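Local atomic coordinates of similar to hydroxylamine oxidoreductase (Kuenenia stuttgartiensis, PDB entry 6H5L), a protein that is a multiheme c-type cytochrome of the hydroxylamine oxidoreductase family that probably acts as a reductase, moving electrons along its chain of hemes. Residues A[234-239]-A[464-469]; A[238-243]-A[471-476]; A[305-310]-A[437-442]. One frame throughout, in Å; residues are numbered along the deposited sequence.

Interaction 1. Residues A[234-239]-A[464-469]; sequences MGPDHP and WFWYKL. With HEC (heme c), chain F.
Pro236 and Asp237, from the loop that enters the heme pocket, pack on Phe465, Trp466 and Leu469 of helix 455-476. The iron of this heme c carries water 1, and an Asp-His pair above a water-bearing heme is consistent with the active site of hydroxylamine oxidoreductase relatives. The Asp237 side chain, which packs beside Phe465, leads on to that water. Its CB lies 3.6 Å from both Phe465 O and Phe465 CE2. With CG between the backbone N and the carbonyl carbon (chi1 60°), the carboxylate passes alongside the phenyl ring, the two planes 34° apart. OD1 sits above one face of the His238 imidazole, and methyl CMD of the heme lies over the opposite face. At the tip, OD2 stays 4.0 Å from Phe465 CZ and accepts a hydrogen bond from water 1 at 3.3 Å. Behind the acid, Leu469 CD1 reaches Asp237 O at 3.3 Å. Pro236 rests against Trp466 in a CH-pi contact; Trp485 of a second subunit also packs on Pro236 and meets the Trp466 ring. Pro236 CB stands 3.3 Å from the centroid of the Trp466 five-membered ring, only 13° off its normal.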
loop_
_atom_site.group_PDB
_atom_site.type_symbol
_atom_site.label_atom_id
_atom_site.label_comp_id
_atom_site.label_asym_id
_atom_site.label_seq_id
_atom_site.Cartn_x
_atom_site.Cartn_y
_atom_site.Cartn_z
ATOM N N MET A 234 3.551 -10.299 -43.628
ATOM C CA MET A 234 2.920 -9.070 -44.081
ATOM C C MET A 234 3.179 -8.925 -45.571
ATOM O O MET A 234 4.001 -9.637 -46.150
ATOM C CB MET A 234 3.450 -7.854 -43.315
ATOM C CG MET A 234 4.966 -7.719 -43.360
ATOM S SD MET A 234 5.578 -6.195 -42.619
ATOM C CE MET A 234 4.949 -4.979 -43.774
ATOM N N GLY A 235 2.465 -7.996 -46.194
ATOM C CA GLY A 235 2.772 -7.609 -47.549
ATOM C C GLY A 235 1.810 -8.109 -48.606
ATOM O O GLY A 235 0.753 -8.681 -48.318
ATOM N N PRO A 236 2.185 -7.910 -49.871
ATOM C CA PRO A 236 1.219 -8.102 -50.963
ATOM C C PRO A 236 0.890 -9.554 -51.265
ATOM O O PRO A 236 -0.191 -9.822 -51.801
ATOM C CB PRO A 236 1.904 -7.422 -52.157
ATOM C CG PRO A 236 2.990 -6.565 -51.562
ATOM C CD PRO A 236 3.434 -7.291 -50.340
ATOM N N ASP A 237 1.778 -10.501 -50.970
ATOM C CA ASP A 237 1.477 -11.900 -51.245
ATOM C C ASP A 237 1.004 -12.662 -50.014
ATOM O O ASP A 237 0.602 -13.824 -50.143
ATOM C CB ASP A 237 2.695 -12.606 -51.859
ATOM C CG ASP A 237 3.906 -12.583 -50.954
ATOM O OD1 ASP A 237 4.118 -11.564 -50.264
ATOM O OD2 ASP A 237 4.649 -13.588 -50.937
ATOM N N HIS A 238 1.045 -12.047 -48.835
ATOM C CA HIS A 238 0.479 -12.624 -47.622
ATOM C C HIS A 238 0.272 -11.531 -46.580
ATOM O O HIS A 238 1.093 -11.378 -45.667
ATOM C CB HIS A 238 1.373 -13.740 -47.071
ATOM C CG HIS A 238 2.838 -13.491 -47.249
ATOM N ND1 HIS A 238 3.517 -12.506 -46.563
ATOM C CD2 HIS A 238 3.757 -14.106 -48.030
ATOM C CE1 HIS A 238 4.790 -12.524 -46.919
ATOM N NE2 HIS A 238 4.961 -13.484 -47.808
ATOM N N PRO A 239 -0.809 -10.750 -46.680
ATOM C CA PRO A 239 -1.059 -9.659 -45.722
ATOM C C PRO A 239 -1.671 -10.163 -44.418
ATOM O O PRO A 239 -2.750 -9.740 -43.997
ATOM C CB PRO A 239 -2.017 -8.755 -46.506
ATOM C CG PRO A 239 -2.814 -9.721 -47.311
ATOM C CD PRO A 239 -1.859 -10.822 -47.711
ATOM N N TRP A 464 -3.232 -13.410 -59.527
ATOM C CA TRP A 464 -3.318 -14.649 -58.766
ATOM C C TRP A 464 -2.302 -14.750 -57.635
ATOM O O TRP A 464 -2.504 -15.554 -56.718
ATOM C CB TRP A 464 -3.171 -15.862 -59.698
ATOM C CG TRP A 464 -1.795 -16.071 -60.262
ATOM C CD1 TRP A 464 -1.321 -15.618 -61.459
ATOM C CD2 TRP A 464 -0.726 -16.812 -59.664
ATOM N NE1 TRP A 464 -0.018 -16.017 -61.635
ATOM C CE2 TRP A 464 0.370 -16.752 -60.546
ATOM C CE3 TRP A 464 -0.586 -17.514 -58.463
ATOM C CZ2 TRP A 464 1.589 -17.364 -60.265
ATOM C CZ3 TRP A 464 0.624 -18.124 -58.186
ATOM C CH2 TRP A 464 1.695 -18.047 -59.085
ATOM N N PHE A 465 -1.226 -13.959 -57.660
ATOM C CA PHE A 465 -0.218 -14.033 -56.612
ATOM C C PHE A 465 -0.239 -12.850 -55.654
ATOM O O PHE A 465 0.382 -12.933 -54.589
ATOM C CB PHE A 465 1.186 -14.165 -57.225
ATOM C CG PHE A 465 2.231 -14.630 -56.248
ATOM C CD1 PHE A 465 2.290 -15.959 -55.859
ATOM C CD2 PHE A 465 3.152 -13.741 -55.719
ATOM C CE1 PHE A 465 3.247 -16.392 -54.960
ATOM C CE2 PHE A 465 4.112 -14.169 -54.819
ATOM C CZ PHE A 465 4.160 -15.497 -54.440
ATOM N N TRP A 466 -0.917 -11.755 -55.993
ATOM C CA TRP A 466 -1.046 -10.623 -55.085
ATOM C C TRP A 466 -2.483 -10.413 -54.632
ATOM O O TRP A 466 -2.777 -10.481 -53.437
ATOM C CB TRP A 466 -0.527 -9.340 -55.751
ATOM C CG TRP A 466 0.894 -9.009 -55.457
ATOM C CD1 TRP A 466 1.818 -9.810 -54.854
ATOM C CD2 TRP A 466 1.558 -7.775 -55.749
ATOM N NE1 TRP A 466 3.023 -9.152 -54.761
ATOM C CE2 TRP A 466 2.888 -7.902 -55.304
ATOM C CE3 TRP A 466 1.158 -6.576 -56.349
ATOM C CZ2 TRP A 466 3.820 -6.872 -55.433
ATOM C CZ3 TRP A 466 2.085 -5.556 -56.478
ATOM C CH2 TRP A 466 3.400 -5.711 -56.024
ATOM N N TYR A 467 -3.401 -10.195 -55.571
ATOM C CA TYR A 467 -4.727 -9.723 -55.201
ATOM C C TYR A 467 -5.650 -10.868 -54.808
ATOM O O TYR A 467 -6.493 -10.701 -53.921
ATOM C CB TYR A 467 -5.309 -8.897 -56.343
ATOM C CG TYR A 467 -4.419 -7.727 -56.710
ATOM C CD1 TYR A 467 -3.893 -6.896 -55.727
ATOM C CD2 TYR A 467 -4.082 -7.471 -58.033
ATOM C CE1 TYR A 467 -3.073 -5.831 -56.051
ATOM C CE2 TYR A 467 -3.260 -6.409 -58.367
ATOM C CZ TYR A 467 -2.759 -5.592 -57.372
ATOM O OH TYR A 467 -1.941 -4.536 -57.698
ATOM N N LYS A 468 -5.507 -12.032 -55.446
ATOM C CA LYS A 468 -6.221 -13.209 -54.968
ATOM C C LYS A 468 -5.777 -13.579 -53.559
ATOM O O LYS A 468 -6.604 -13.940 -52.715
ATOM C CB LYS A 468 -6.016 -14.385 -55.924
ATOM C CG LYS A 468 -6.482 -15.720 -55.355
ATOM C CD LYS A 468 -6.820 -16.725 -56.448
ATOM C CE LYS A 468 -5.603 -17.092 -57.280
ATOM N NZ LYS A 468 -4.567 -17.813 -56.490
ATOM N N LEU A 469 -4.475 -13.473 -53.282
ATOM C CA LEU A 469 -3.963 -13.864 -51.972
ATOM C C LEU A 469 -4.343 -12.860 -50.889
ATOM O O LEU A 469 -4.578 -13.253 -49.740
ATOM C CB LEU A 469 -2.444 -14.036 -52.031
ATOM C CG LEU A 469 -1.908 -15.010 -53.084
ATOM C CD1 LEU A 469 -0.465 -15.384 -52.788
ATOM C CD2 LEU A 469 -2.774 -16.254 -53.170
HETATM FE FE HEC F . 8.813 -16.534 -49.738
HETATM C CHA HEC F . 6.055 -18.497 -49.888
HETATM C CHB HEC F . 10.256 -18.103 -52.291
HETATM C CHC HEC F . 10.938 -13.783 -50.240
HETATM C CHD HEC F . 7.873 -15.192 -46.775
HETATM N NA HEC F . 8.257 -18.044 -50.870
HETATM C C1A HEC F . 7.056 -18.725 -50.813
HETATM C C2A HEC F . 7.061 -19.697 -51.895
HETATM C C3A HEC F . 8.222 -19.584 -52.550
HETATM C C4A HEC F . 9.003 -18.540 -51.920
HETATM C CMA HEC F . 8.658 -20.423 -53.771
HETATM C CAA HEC F . 5.941 -20.702 -52.250
HETATM C CBA HEC F . 5.678 -21.638 -51.077
HETATM C CGA HEC F . 6.565 -22.848 -51.195
HETATM O O1A HEC F . 7.270 -23.151 -50.201
HETATM O O2A HEC F . 6.580 -23.496 -52.274
HETATM N NB HEC F . 10.389 -16.044 -50.996
HETATM C C1B HEC F . 10.710 -16.818 -52.086
HETATM C C2B HEC F . 11.574 -16.050 -52.960
HETATM C C3B HEC F . 11.768 -14.835 -52.387
HETATM C C4B HEC F . 11.018 -14.826 -51.142
HETATM C CMB HEC F . 12.109 -16.652 -54.282
HETATM C CAB HEC F . 12.588 -13.588 -52.828
HETATM C CBB HEC F . 13.717 -13.813 -53.861
HETATM N NC HEC F . 9.355 -14.812 -48.682
HETATM C C1C HEC F . 10.175 -13.777 -49.093
HETATM C C2C HEC F . 9.999 -12.663 -48.174
HETATM C C3C HEC F . 9.235 -13.095 -47.156
HETATM C C4C HEC F . 8.765 -14.427 -47.494
HETATM C CMC HEC F . 10.848 -11.370 -48.205
HETATM C CAC HEC F . 8.819 -12.311 -45.885
HETATM C CBC HEC F . 8.002 -11.052 -46.244
HETATM N ND HEC F . 7.191 -16.800 -48.517
HETATM C C1D HEC F . 7.025 -16.143 -47.303
HETATM C C2D HEC F . 5.808 -16.618 -46.683
HETATM C C3D HEC F . 5.232 -17.661 -47.659
HETATM C C4D HEC F . 6.161 -17.700 -48.766
HETATM C CMD HEC F . 5.241 -16.160 -45.322
HETATM C CAD HEC F . 3.941 -18.500 -47.522
HETATM C CBD HEC F . 2.739 -17.609 -47.223
HETATM C CGD HEC F . 1.515 -18.472 -47.092
HETATM O O1D HEC F . 1.604 -19.674 -47.445
HETATM O O2D HEC F . 0.456 -17.962 -46.642
HETATM O O HOH W 1 7.458 -15.220 -50.681
#

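Interaction 2. Residues A[238-243]-A[471-476]. With HEC (heme c), chain I.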
loop_
_atom_site.group_PDB
_atom_site.type_symbol
_atom_site.label_atom_id
_atom_site.label_comp_id
_atom_site.label_asym_id
_atom_site.label_seq_id
_atom_site.Cartn_x
_atom_site.Cartn_y
_atom_site.Cartn_z
ATOM N N HIS A 238 1.045 -12.047 -48.835
ATOM C CA HIS A 238 0.479 -12.624 -47.622
ATOM C C HIS A 238 0.272 -11.531 -46.580
ATOM O O HIS A 238 1.093 -11.378 -45.667
ATOM C CB HIS A 238 1.373 -13.740 -47.071
ATOM C CG HIS A 238 2.838 -13.491 -47.249
ATOM N ND1 HIS A 238 3.517 -12.506 -46.563
ATOM C CD2 HIS A 238 3.757 -14.106 -48.030
ATOM C CE1 HIS A 238 4.790 -12.524 -46.919
ATOM N NE2 HIS A 238 4.961 -13.484 -47.808
ATOM N N PRO A 239 -0.809 -10.750 -46.680
ATOM C CA PRO A 239 -1.059 -9.659 -45.722
ATOM C C PRO A 239 -1.671 -10.163 -44.418
ATOM O O PRO A 239 -2.750 -9.740 -43.997
ATOM C CB PRO A 239 -2.017 -8.755 -46.506
ATOM C CG PRO A 239 -2.814 -9.721 -47.311
ATOM C CD PRO A 239 -1.859 -10.822 -47.711
ATOM N N ASP A 240 -0.969 -11.089 -43.766
ATOM C CA ASP A 240 -1.520 -11.723 -42.574
ATOM C C ASP A 240 -1.556 -10.761 -41.396
ATOM O O ASP A 240 -2.538 -10.727 -40.645
ATOM C CB ASP A 240 -0.706 -12.964 -42.227
ATOM C CG ASP A 240 -0.567 -13.911 -43.393
ATOM O OD1 ASP A 240 -1.523 -14.018 -44.187
ATOM O OD2 ASP A 240 0.500 -14.546 -43.520
ATOM N N ALA A 241 -0.489 -9.980 -41.208
ATOM C CA ALA A 241 -0.451 -9.026 -40.103
ATOM C C ALA A 241 -1.528 -7.959 -40.257
ATOM O O ALA A 241 -2.204 -7.601 -39.285
ATOM C CB ALA A 241 0.931 -8.384 -40.016
ATOM N N GLU A 242 -1.700 -7.438 -41.473
ATOM C CA GLU A 242 -2.694 -6.393 -41.695
ATOM C C GLU A 242 -4.111 -6.938 -41.570
ATOM O O GLU A 242 -4.977 -6.297 -40.964
ATOM C CB GLU A 242 -2.490 -5.751 -43.068
ATOM C CG GLU A 242 -1.089 -5.216 -43.324
ATOM C CD GLU A 242 -0.169 -6.252 -43.942
ATOM O OE1 GLU A 242 -0.242 -7.433 -43.542
ATOM O OE2 GLU A 242 0.620 -5.886 -44.837
ATOM N N SER A 243 -4.366 -8.121 -42.134
ATOM C CA SER A 243 -5.721 -8.664 -42.118
ATOM C C SER A 243 -6.151 -9.054 -40.709
ATOM O O SER A 243 -7.308 -8.844 -40.330
ATOM C CB SER A 243 -5.823 -9.861 -43.061
ATOM O OG SER A 243 -4.857 -10.848 -42.745
ATOM N N GLY A 471 -7.132 -10.844 -50.879
ATOM C CA GLY A 471 -8.530 -11.114 -50.593
ATOM C C GLY A 471 -8.731 -12.426 -49.863
ATOM O O GLY A 471 -9.641 -12.552 -49.041
ATOM N N TYR A 472 -7.890 -13.419 -50.158
ATOM C CA TYR A 472 -7.942 -14.689 -49.440
ATOM C C TYR A 472 -7.645 -14.493 -47.958
ATOM O O TYR A 472 -8.417 -14.924 -47.095
ATOM C CB TYR A 472 -6.958 -15.676 -50.074
ATOM C CG TYR A 472 -6.545 -16.844 -49.202
ATOM C CD1 TYR A 472 -7.487 -17.625 -48.543
ATOM C CD2 TYR A 472 -5.206 -17.184 -49.067
ATOM C CE1 TYR A 472 -7.104 -18.696 -47.758
ATOM C CE2 TYR A 472 -4.815 -18.254 -48.290
ATOM C CZ TYR A 472 -5.765 -19.005 -47.636
ATOM O OH TYR A 472 -5.368 -20.069 -46.861
ATOM N N LYS A 473 -6.522 -13.842 -47.645
ATOM C CA LYS A 473 -6.157 -13.635 -46.249
ATOM C C LYS A 473 -7.121 -12.687 -45.547
ATOM O O LYS A 473 -7.394 -12.859 -44.353
ATOM C CB LYS A 473 -4.724 -13.114 -46.156
ATOM C CG LYS A 473 -3.680 -14.133 -46.584
ATOM C CD LYS A 473 -3.866 -15.445 -45.839
ATOM C CE LYS A 473 -2.770 -16.437 -46.183
ATOM N NZ LYS A 473 -1.429 -15.949 -45.766
ATOM N N GLY A 474 -7.645 -11.690 -46.262
ATOM C CA GLY A 474 -8.647 -10.819 -45.668
ATOM C C GLY A 474 -9.937 -11.550 -45.348
ATOM O O GLY A 474 -10.557 -11.307 -44.309
ATOM N N THR A 475 -10.357 -12.458 -46.234
ATOM C CA THR A 475 -11.562 -13.241 -45.981
ATOM C C THR A 475 -11.344 -14.242 -44.853
ATOM O O THR A 475 -12.220 -14.427 -44.001
ATOM C CB THR A 475 -12.002 -13.960 -47.259
ATOM O OG1 THR A 475 -12.229 -12.998 -48.296
ATOM C CG2 THR A 475 -13.283 -14.750 -47.019
ATOM N N ALA A 476 -10.175 -14.886 -44.823
ATOM C CA ALA A 476 -9.923 -15.906 -43.812
ATOM C C ALA A 476 -9.707 -15.300 -42.430
ATOM O O ALA A 476 -10.034 -15.934 -41.421
ATOM C CB ALA A 476 -8.717 -16.757 -44.210
HETATM FE FE HEC I . -4.456 -17.202 -39.963
HETATM C CHA HEC I . -4.991 -18.834 -42.866
HETATM C CHB HEC I . -1.207 -16.512 -40.907
HETATM C CHC HEC I . -4.004 -15.276 -37.153
HETATM C CHD HEC I . -7.424 -18.376 -38.635
HETATM N NA HEC I . -3.333 -17.513 -41.625
HETATM C C1A HEC I . -3.712 -18.383 -42.627
HETATM C C2A HEC I . -2.521 -18.730 -43.374
HETATM C C3A HEC I . -1.480 -18.094 -42.836
HETATM C C4A HEC I . -1.968 -17.314 -41.723
HETATM C CMA HEC I . -0.013 -18.169 -43.310
HETATM C CAA HEC I . -2.470 -19.678 -44.581
HETATM C CBA HEC I . -2.283 -21.102 -44.078
HETATM C CGA HEC I . -3.629 -21.767 -43.984
HETATM O O1A HEC I . -4.049 -22.105 -42.848
HETATM O O2A HEC I . -4.286 -21.948 -45.040
HETATM N NB HEC I . -2.874 -16.139 -39.150
HETATM C C1B HEC I . -1.661 -15.898 -39.764
HETATM C C2B HEC I . -0.965 -14.879 -39.010
HETATM C C3B HEC I . -1.728 -14.541 -37.970
HETATM C C4B HEC I . -2.950 -15.323 -38.039
HETATM C CMB HEC I . 0.440 -14.334 -39.337
HETATM C CAB HEC I . -1.384 -13.497 -36.886
HETATM C CBB HEC I . -1.292 -12.069 -37.473
HETATM N NC HEC I . -5.491 -16.928 -38.198
HETATM C C1C HEC I . -5.164 -16.017 -37.212
HETATM C C2C HEC I . -6.322 -15.845 -36.355
HETATM C C3C HEC I . -7.190 -16.814 -36.665
HETATM C C4C HEC I . -6.738 -17.440 -37.894
HETATM C CMC HEC I . -6.296 -15.084 -35.012
HETATM C CAC HEC I . -8.534 -17.100 -35.953
HETATM C CBC HEC I . -9.531 -15.948 -36.198
HETATM N ND HEC I . -5.977 -18.436 -40.637
HETATM C C1D HEC I . -7.138 -18.747 -39.933
HETATM C C2D HEC I . -7.999 -19.533 -40.790
HETATM C C3D HEC I . -7.238 -19.673 -42.115
HETATM C C4D HEC I . -5.992 -18.965 -41.925
HETATM C CMD HEC I . -9.391 -20.107 -40.450
HETATM C CAD HEC I . -7.701 -20.430 -43.377
HETATM C CBD HEC I . -7.427 -21.915 -43.151
HETATM C CGD HEC I . -7.798 -22.705 -44.376
HETATM O O1D HEC I . -9.010 -22.986 -44.567
HETATM O O2D HEC I . -6.879 -23.061 -45.157
#
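Lys473 reaches from helix 455-476 to Asp240, at the start of helix 240-245, in a buried salt bridge. NZ donates to Asp240 OD1 at a modelled 2.5 Å, a length too short to be taken literally. The lysine chain leaves its helix with CG anti to the carbonyl carbon (chi1 -68°), then bends at chi2 and again at chi4 (63°), which brings the ammonium to OD1, close to the plane of the carboxylate. On the way its CG passes Pro239 CD at 3.9 Å, while NZ ends 3.8 Å from His238 CB. Farther on the backbones draw nearer, Ser243 CA to Gly474 CA 5.1 Å, and Ser243 CB packs on Lys473 O at 3.6 Å. A second layer fixes these groups. Pro239 O accepts from Ser243 N and, at 2.7 Å, from Ser243 OG, the two donors arriving from opposite faces of its plane. Asp240 OD2 bonds His233 ND1, so the acid has a partner for each oxygen, and Lys473 NZ also bonds propionate O2D of a second heme. Against the chain I heme, Asp240 CB packs 3.4 Å from methyl CMB and Ala476 CB 3.9 Å from C3D. His233 ends a Cys-Met-Thr-Cys-His heme-attachment sequence, and the whole forms one wall of a c-type heme pocket in this multiheme cytochrome, with Lys473 between two hemes: bonded to a propionate of one and packed against the other.

Interaction 3. Residues A[305-310]-A[437-442]; sequences GTVPPS and GPILGV
Val307 and Pro308 meet Ile439 and Pro438 where two irregular loops of the chain come together without any hydrogen bond between them. The apolar part consists of two pairs. Val307 CG2 lies 4.0 Å from Ile439 CD1; although the CB of Val307 is directed away from the other loop, CG2, set anti to the carbonyl carbon, stays within touch of the isoleucine tip. Pro308 and Pro438 then meet at their ring corners, CG to CG at 3.9 Å, so the two rigid pyrrolidines abut at one point, with Pro308 CD only loosely near Pro438 CB. The second kind of contact sets carbon against oxygen. Thr306 holds OG1 between its backbone N and carbonyl carbon (chi1 56°), and this hydroxyl oxygen touches Ile439 CD1 at 3.6 Å, the two side chains crossing at about a right angle. A single methyl of Ile439 thus serves both Thr306 and Val307. The carbonyl oxygen Thr306 O packs on Pro438 CB at 3.5 Å, and the same proline also meets Pro308, so Pro438 is shared by two residues as well. Within the segment 437-442, weak backbone bonds run from Leu440 N to Pro438 O and from Gly441 N to Gly437 O, consistent with a tight turn here; Pro438 faces the other loop, and Ile439 reaches it with its end. The contact area is small, and the contact is plain packing of loop on loop. One loop follows strand 291-292 and leads on to helix 337-350, the other joins helix 420-429 to helix 443-446. Around them, Tyr321 adjoins both Pro308 and Ile439, Trp464 and Tyr460 of helix 455-476 reach Thr306 and Pro438, and Pro438 also touches Gln381 of helix 356-389.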
loop_
_atom_site.group_PDB
_atom_site.type_symbol
_atom_site.label_atom_id
_atom_site.label_comp_id
_atom_site.label_asym_id
_atom_site.label_seq_id
_atom_site.Cartn_x
_atom_site.Cartn_y
_atom_site.Cartn_z
ATOM N N GLY A 305 -3.221 -20.062 -51.042
ATOM C CA GLY A 305 -4.154 -19.442 -51.952
ATOM C C GLY A 305 -3.738 -19.512 -53.402
ATOM O O GLY A 305 -4.445 -18.970 -54.261
ATOM N N THR A 306 -2.616 -20.162 -53.700
ATOM C CA THR A 306 -2.093 -20.265 -55.055
ATOM C C THR A 306 -2.422 -21.592 -55.721
ATOM O O THR A 306 -2.741 -21.614 -56.913
ATOM C CB THR A 306 -0.575 -20.071 -55.051
ATOM O OG1 THR A 306 0.028 -21.026 -54.169
ATOM C CG2 THR A 306 -0.223 -18.669 -54.585
ATOM N N VAL A 307 -2.348 -22.694 -54.985
ATOM C CA VAL A 307 -2.591 -24.012 -55.584
ATOM C C VAL A 307 -4.066 -24.134 -55.948
ATOM O O VAL A 307 -4.934 -23.909 -55.086
ATOM C CB VAL A 307 -2.164 -25.120 -54.622
ATOM C CG1 VAL A 307 -2.545 -26.478 -55.187
ATOM C CG2 VAL A 307 -0.665 -25.049 -54.365
ATOM N N PRO A 308 -4.402 -24.472 -57.189
ATOM C CA PRO A 308 -5.811 -24.543 -57.588
ATOM C C PRO A 308 -6.520 -25.690 -56.893
ATOM O O PRO A 308 -5.944 -26.774 -56.719
ATOM C CB PRO A 308 -5.741 -24.776 -59.107
ATOM C CG PRO A 308 -4.333 -24.422 -59.502
ATOM C CD PRO A 308 -3.497 -24.762 -58.313
ATOM N N PRO A 309 -7.770 -25.497 -56.477
ATOM C CA PRO A 309 -8.541 -26.610 -55.914
ATOM C C PRO A 309 -9.020 -27.565 -56.999
ATOM O O PRO A 309 -9.342 -27.158 -58.118
ATOM C CB PRO A 309 -9.725 -25.909 -55.233
ATOM C CG PRO A 309 -9.895 -24.643 -56.008
ATOM C CD PRO A 309 -8.503 -24.220 -56.401
ATOM N N SER A 310 -9.064 -28.857 -56.649
ATOM C CA SER A 310 -9.527 -29.884 -57.578
ATOM C C SER A 310 -11.036 -29.871 -57.777
ATOM O O SER A 310 -11.536 -30.586 -58.653
ATOM C CB SER A 310 -9.101 -31.273 -57.097
ATOM O OG SER A 310 -9.767 -31.632 -55.896
ATOM N N GLY A 437 1.018 -19.060 -65.008
ATOM C CA GLY A 437 0.106 -19.493 -63.936
ATOM C C GLY A 437 0.704 -20.080 -62.679
ATOM O O GLY A 437 1.905 -20.159 -62.568
ATOM N N PRO A 438 -0.134 -20.622 -61.776
ATOM C CA PRO A 438 0.276 -21.123 -60.496
ATOM C C PRO A 438 1.497 -22.038 -60.389
ATOM O O PRO A 438 1.670 -22.991 -61.050
ATOM C CB PRO A 438 -0.949 -21.848 -59.939
ATOM C CG PRO A 438 -1.956 -21.758 -61.015
ATOM C CD PRO A 438 -1.560 -20.527 -61.780
ATOM N N ILE A 439 2.274 -21.603 -59.424
ATOM C CA ILE A 439 3.587 -21.995 -58.869
ATOM C C ILE A 439 4.725 -21.669 -59.821
ATOM O O ILE A 439 5.352 -20.682 -59.560
ATOM C CB ILE A 439 3.666 -23.417 -58.308
ATOM C CG1 ILE A 439 2.357 -23.873 -57.667
ATOM C CG2 ILE A 439 4.821 -23.471 -57.329
ATOM C CD1 ILE A 439 1.845 -22.936 -56.625
ATOM N N LEU A 440 4.863 -22.359 -60.952
ATOM C CA LEU A 440 6.113 -22.115 -61.669
ATOM C C LEU A 440 6.052 -20.953 -62.654
ATOM O O LEU A 440 7.096 -20.584 -63.203
ATOM C CB LEU A 440 6.565 -23.385 -62.389
ATOM C CG LEU A 440 7.048 -24.471 -61.423
ATOM C CD1 LEU A 440 7.787 -25.579 -62.156
ATOM C CD2 LEU A 440 7.918 -23.869 -60.324
ATOM N N GLY A 441 4.886 -20.360 -62.885
ATOM C CA GLY A 441 4.817 -19.199 -63.751
ATOM C C GLY A 441 5.060 -17.874 -63.069
ATOM O O GLY A 441 4.994 -16.827 -63.717
ATOM N N VAL A 442 5.353 -17.888 -61.764
ATOM C CA VAL A 442 5.441 -16.655 -60.983
ATOM C C VAL A 442 6.802 -15.985 -61.076
ATOM O O VAL A 442 7.016 -14.956 -60.422
ATOM C CB VAL A 442 5.088 -16.967 -59.513
ATOM C CG1 VAL A 442 6.293 -17.556 -58.777
ATOM C CG2 VAL A 442 4.535 -15.739 -58.801
#

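From the N terminus, residues 234-239 open interaction 1 and, sharing His238 and Pro239, 238-243 open interaction 2. The chain then supplies 305-310, and interaction 3 closes first, at 437-442, as a loop nested inside both others. Helix 455-476 follows: 464-469 closes interaction 1 and 471-476 closes interaction 2, so interactions 1 and 2 cross, the one that opens first also closing first. One helix therefore receives the heme-pocket loop and helix 240-245 along consecutive turns. It also joins interaction 3, through Lys468 NZ on Gly305 O and through Trp464 and Phe465 packing on Val442. Glu242 OE2 bonds Gly235 N, tying the openings of interactions 1 and 2 together.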